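PDB 2YOC: pullulanase from Klebsiella oxytoca, which hydrolyses alpha-1,6-glucosidic linkages in pullulan and related branched glucans and is exported by a type 2 secretion system. Local coordinates for residues T453-V459 with Y937-E942; V844-A848 with Q932-F936. One frame throughout, in Å; residues are numbered along the deposited sequence.

Overall arrangement
From the N terminus the chain passes through its beta-sheet domains and enters the eight-stranded parallel barrel at strand 413-417. Helix 446-457 follows and leads into strand 461-464. Much later, helix 840-855 runs between strands 814-816 and 860-864, and helix 927-945 comes after the last barrel strand. Contact 2 (844-848 with 932-936) closes the shorter loop, with 83 residues between its segments, and falls wholly within the loop of 477 residues that contact 1 (453-459 with 937-942) closes. Both use helix 927-945, with centres 13 Å apart. That helix lies against helix 840-855 in contact 2 and helix 446-457 in contact 1, bridging the end of the barrel's helical layer to its beginning. The contacts meet where Leu940 CD1 lies 3.5 Å from Ala848 O.

Contact 1 (T453-V459 with Y937-E942); sequences TLSASGV and YQELTE
Tyr937 meets Leu454 and Val459 where helix 927-945 packs beside helix 446-457, closing the helical layer of the (beta/alpha)8 barrel; the axes of the short helical segments approach to 9.1 Å at 35°. The Tyr937 ring has Leu454 CD2 obliquely against Tyr937 CD1, at 3.9 Å, and Val459 CG2 near its plane, at the CE1 edge. Its hydroxyl is hydrogen-bonded to Asp863, and His415 of the first barrel strand packs against the tyrosine side chain, so Tyr937 joins the helix pair to the barrel wall. The next residue, Gln938, reaches across with an extended chain. Gln938 OE1 lies 3.0 Å from Ser457 OG, whose single proton could serve either this oxygen or Thr453 O. NE2 of the same amide faces Thr453 OG1, which is hydrogen-bonded to His450 O. Thr941 points at the other segment where Gly458, at phi 128°, leaves the helix. With chi1 at 65°, OG1 sits between its own N and carbonyl carbon; from there Thr941 OG1 donates to Ser457 O at 2.6 Å, standing above that carbonyl's plane. Thr941 CG2 turns to Val459 CG2 instead. Glu942, at the partly exposed margin, lays Glu942 CG 3.8 Å from Ser457 CB.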
loop_
_atom_site.group_PDB
_atom_site.type_symbol
_atom_site.label_atom_id
_atom_site.label_comp_id
_atom_site.label_asym_id
_atom_site.label_seq_id
_atom_site.Cartn_x
_atom_site.Cartn_y
_atom_site.Cartn_z
ATOM N N THR B 453 34.225 -13.550 33.134
ATOM C CA THR B 453 32.888 -13.266 33.685
ATOM C C THR B 453 31.814 -13.111 32.604
ATOM O O THR B 453 30.703 -13.611 32.799
ATOM C CB THR B 453 32.835 -12.190 34.796
ATOM O OG1 THR B 453 32.657 -10.915 34.215
ATOM C CG2 THR B 453 34.020 -12.229 35.748
ATOM N N LEU B 454 32.145 -12.457 31.457
ATOM C CA LEU B 454 31.187 -12.308 30.359
ATOM C C LEU B 454 30.752 -13.696 29.846
ATOM O O LEU B 454 29.555 -13.925 29.631
ATOM C CB LEU B 454 31.770 -11.460 29.237
ATOM C CG LEU B 454 31.989 -9.961 29.550
ATOM C CD1 LEU B 454 32.852 -9.301 28.498
ATOM C CD2 LEU B 454 30.670 -9.188 29.694
ATOM N N SER B 455 31.711 -14.650 29.766
ATOM C CA SER B 455 31.473 -16.017 29.329
ATOM C C SER B 455 30.536 -16.729 30.262
ATOM O O SER B 455 29.748 -17.575 29.831
ATOM C CB SER B 455 32.780 -16.799 29.265
ATOM O OG SER B 455 32.534 -18.089 28.728
ATOM N N ALA B 456 30.668 -16.435 31.544
ATOM C CA ALA B 456 29.886 -17.063 32.584
ATOM C C ALA B 456 28.452 -16.551 32.601
ATOM O O ALA B 456 27.545 -17.260 33.043
ATOM C CB ALA B 456 30.556 -16.825 33.917
ATOM N N SER B 457 28.251 -15.327 32.133
ATOM C CA SER B 457 26.938 -14.703 32.119
ATOM C C SER B 457 26.209 -14.917 30.787
ATOM O O SER B 457 25.061 -14.502 30.652
ATOM C CB SER B 457 27.041 -13.215 32.464
ATOM O OG SER B 457 27.691 -13.009 33.707
ATOM N N GLY B 458 26.862 -15.549 29.814
ATOM C CA GLY B 458 26.188 -15.819 28.548
ATOM C C GLY B 458 26.828 -15.421 27.234
ATOM O O GLY B 458 26.206 -15.609 26.193
ATOM N N VAL B 459 28.045 -14.875 27.227
ATOM C CA VAL B 459 28.683 -14.580 25.939
ATOM C C VAL B 459 29.294 -15.914 25.473
ATOM O O VAL B 459 30.055 -16.540 26.211
ATOM C CB VAL B 459 29.659 -13.390 25.995
ATOM C CG1 VAL B 459 30.410 -13.251 24.689
ATOM C CG2 VAL B 459 28.908 -12.099 26.311
ATOM N N TYR B 937 24.713 -5.592 31.231
ATOM C CA TYR B 937 25.051 -6.439 30.102
ATOM C C TYR B 937 24.961 -7.908 30.501
ATOM O O TYR B 937 24.359 -8.733 29.782
ATOM C CB TYR B 937 26.452 -6.090 29.631
ATOM C CG TYR B 937 26.806 -6.555 28.234
ATOM C CD1 TYR B 937 27.415 -7.796 28.022
ATOM C CD2 TYR B 937 26.666 -5.704 27.141
ATOM C CE1 TYR B 937 27.825 -8.193 26.747
ATOM C CE2 TYR B 937 27.082 -6.089 25.865
ATOM C CZ TYR B 937 27.680 -7.325 25.677
ATOM O OH TYR B 937 28.118 -7.687 24.424
ATOM N N GLN B 938 25.533 -8.221 31.678
ATOM C CA GLN B 938 25.541 -9.556 32.228
ATOM C C GLN B 938 24.121 -10.011 32.499
ATOM O O GLN B 938 23.810 -11.177 32.255
ATOM C CB GLN B 938 26.414 -9.606 33.467
ATOM C CG GLN B 938 27.884 -9.406 33.129
ATOM C CD GLN B 938 28.806 -9.714 34.266
ATOM O OE1 GLN B 938 28.486 -10.485 35.184
ATOM N NE2 GLN B 938 30.006 -9.168 34.190
ATOM N N GLU B 939 23.233 -9.069 32.903
ATOM C CA GLU B 939 21.807 -9.326 33.158
ATOM C C GLU B 939 21.133 -9.856 31.879
ATOM O O GLU B 939 20.582 -10.955 31.890
ATOM C CB GLU B 939 21.121 -8.028 33.615
ATOM C CG GLU B 939 19.909 -8.211 34.519
ATOM C CD GLU B 939 19.430 -6.915 35.152
ATOM O OE1 GLU B 939 20.190 -6.336 35.965
ATOM O OE2 GLU B 939 18.306 -6.466 34.821
ATOM N N LEU B 940 21.265 -9.093 30.767
ATOM C CA LEU B 940 20.703 -9.351 29.447
ATOM C C LEU B 940 21.137 -10.684 28.852
ATOM O O LEU B 940 20.306 -11.401 28.281
ATOM C CB LEU B 940 21.056 -8.194 28.494
ATOM C CG LEU B 940 20.416 -6.822 28.738
ATOM C CD1 LEU B 940 20.880 -5.838 27.690
ATOM C CD2 LEU B 940 18.899 -6.879 28.669
ATOM N N THR B 941 22.437 -11.012 28.971
ATOM C CA THR B 941 22.974 -12.260 28.441
ATOM C C THR B 941 22.468 -13.420 29.275
ATOM O O THR B 941 22.102 -14.460 28.710
ATOM C CB THR B 941 24.524 -12.226 28.286
ATOM O OG1 THR B 941 25.152 -12.113 29.565
ATOM C CG2 THR B 941 25.023 -11.139 27.325
ATOM N N GLU B 942 22.417 -13.239 30.614
ATOM C CA GLU B 942 21.923 -14.267 31.541
ATOM C C GLU B 942 20.483 -14.623 31.181
ATOM O O GLU B 942 20.152 -15.812 31.048
ATOM C CB GLU B 942 22.061 -13.834 33.012
ATOM C CG GLU B 942 23.491 -13.918 33.528
ATOM C CD GLU B 942 23.726 -13.599 34.991
ATOM O OE1 GLU B 942 23.971 -12.414 35.330
ATOM O OE2 GLU B 942 23.733 -14.560 35.793
#

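Contact 2 (V844-A848 with Q932-F936); sequences VRMQA and QMTAF
Phe936 and the selenomethionine Met933 fill the seam with Val844 and Ala848, two residues one turn apart on helix 840-855. This is side-by-side packing of neighbouring outer helices in a (beta/alpha)8 barrel: the axes of the two short segments run in the same general direction, cross at -24° and come within 10.0 Å. The tight part is apolar. Bends at chi2 (60°) and chi3 bring Met933 SE near both Val844 O and Gln847 CG, and set Met933 CE 3.9 Å from Ala848 CB. Phe936 CD2 lies 3.9 Å from Ala848 CB, while Phe936 CE2 lies obliquely near Val844 CG1. The Ala848 methyl thus meets both the selenomethionine methyl and the phenyl ring. Gln847 contributes its aliphatic part here, its NE2 being hydrogen-bonded to Ser867 O.

Gln932 and Arg845 make the looser side: both are partly exposed and bury less area against the opposing helix than Val844, Met933 and Phe936 do, and the two segments share no hydrogen bond there either. Gln932, extended from its helix, merely brings Gln932 OE1 to 3.5 Å from Val844 CG1. Arg845 crosses the phenyl ring at about a right angle, Arg845 CG 3.7 Å from Phe936 CE2, and its NH1 is fixed by the carbonyls of Trp1049 and Leu1032, which ties this helix to the C-terminal region. Phe936 CZ lies over one face of the guanidinium, but the two planes are 66° apart, and Arg845 NE stands 3.9 Å from Phe936 CZ.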
loop_
_atom_site.group_PDB
_atom_site.type_symbol
_atom_site.label_atom_id
_atom_site.label_comp_id
_atom_site.label_asym_id
_atom_site.label_seq_id
_atom_site.Cartn_x
_atom_site.Cartn_y
_atom_site.Cartn_z
ATOM N N VAL B 844 23.191 5.676 30.081
ATOM C CA VAL B 844 23.727 4.343 30.397
ATOM C C VAL B 844 22.626 3.322 30.141
ATOM O O VAL B 844 22.847 2.346 29.431
ATOM C CB VAL B 844 24.340 4.214 31.814
ATOM C CG1 VAL B 844 24.599 2.753 32.183
ATOM C CG2 VAL B 844 25.627 5.017 31.916
ATOM N N ARG B 845 21.427 3.595 30.650
ATOM C CA ARG B 845 20.255 2.762 30.404
ATOM C C ARG B 845 19.891 2.772 28.887
ATOM O O ARG B 845 19.569 1.718 28.359
ATOM C CB ARG B 845 19.077 3.172 31.311
ATOM C CG ARG B 845 19.213 2.650 32.741
ATOM C CD ARG B 845 17.975 2.944 33.574
ATOM N NE ARG B 845 17.977 2.226 34.851
ATOM C CZ ARG B 845 17.274 1.121 35.100
ATOM N NH1 ARG B 845 16.491 0.599 34.164
ATOM N NH2 ARG B 845 17.346 0.534 36.289
HETATM N N MSE B 846 20.055 3.918 28.179
HETATM C CA MSE B 846 19.825 4.006 26.728
HETATM C C MSE B 846 20.693 2.982 25.970
HETATM O O MSE B 846 20.195 2.317 25.058
HETATM C CB MSE B 846 20.100 5.415 26.200
HETATM C CG MSE B 846 18.907 6.333 26.246
HETATM SE SE MSE B 846 19.483 8.137 25.798
HETATM C CE MSE B 846 17.801 8.944 25.278
ATOM N N GLN B 847 21.964 2.827 26.382
ATOM C CA GLN B 847 22.889 1.850 25.811
ATOM C C GLN B 847 22.328 0.421 26.035
ATOM O O GLN B 847 22.215 -0.358 25.088
ATOM C CB GLN B 847 24.301 2.015 26.437
ATOM C CG GLN B 847 25.384 1.080 25.878
ATOM C CD GLN B 847 26.432 1.790 25.051
ATOM O OE1 GLN B 847 26.250 2.933 24.640
ATOM N NE2 GLN B 847 27.559 1.127 24.783
ATOM N N ALA B 848 21.939 0.117 27.273
ATOM C CA ALA B 848 21.398 -1.167 27.677
ATOM C C ALA B 848 20.113 -1.516 26.943
ATOM O O ALA B 848 19.954 -2.656 26.504
ATOM C CB ALA B 848 21.159 -1.163 29.170
ATOM N N GLN B 932 28.068 -0.303 36.327
ATOM C CA GLN B 932 26.607 -0.291 36.158
ATOM C C GLN B 932 26.258 -0.959 34.788
ATOM O O GLN B 932 25.429 -1.877 34.744
ATOM C CB GLN B 932 26.100 1.173 36.214
ATOM C CG GLN B 932 24.591 1.376 36.248
ATOM C CD GLN B 932 24.220 2.846 36.352
ATOM O OE1 GLN B 932 23.582 3.427 35.454
ATOM N NE2 GLN B 932 24.588 3.494 37.459
HETATM N N MSE B 933 26.933 -0.519 33.691
HETATM C CA MSE B 933 26.729 -1.081 32.356
HETATM C C MSE B 933 27.118 -2.564 32.282
HETATM O O MSE B 933 26.371 -3.335 31.681
HETATM C CB MSE B 933 27.448 -0.247 31.275
HETATM C CG MSE B 933 27.092 -0.643 29.846
HETATM SE SE MSE B 933 25.199 -0.444 29.455
HETATM C CE MSE B 933 24.842 -2.268 28.837
ATOM N N THR B 934 28.263 -2.973 32.886
ATOM C CA THR B 934 28.687 -4.386 32.870
ATOM C C THR B 934 27.597 -5.239 33.526
ATOM O O THR B 934 27.187 -6.242 32.947
ATOM C CB THR B 934 30.066 -4.593 33.524
ATOM O OG1 THR B 934 30.959 -3.572 33.088
ATOM C CG2 THR B 934 30.673 -5.917 33.184
ATOM N N ALA B 935 27.071 -4.782 34.679
ATOM C CA ALA B 935 25.993 -5.428 35.427
ATOM C C ALA B 935 24.741 -5.597 34.568
ATOM O O ALA B 935 24.156 -6.686 34.554
ATOM C CB ALA B 935 25.665 -4.622 36.670
ATOM N N PHE B 936 24.370 -4.547 33.812
ATOM C CA PHE B 936 23.232 -4.581 32.899
ATOM C C PHE B 936 23.483 -5.563 31.762
ATOM O O PHE B 936 22.562 -6.270 31.358
ATOM C CB PHE B 936 22.969 -3.192 32.292
ATOM C CG PHE B 936 22.331 -2.142 33.174
ATOM C CD1 PHE B 936 21.624 -2.502 34.322
ATOM C CD2 PHE B 936 22.372 -0.799 32.820
ATOM C CE1 PHE B 936 20.981 -1.531 35.100
ATOM C CE2 PHE B 936 21.751 0.175 33.614
ATOM C CZ PHE B 936 21.058 -0.199 34.748
#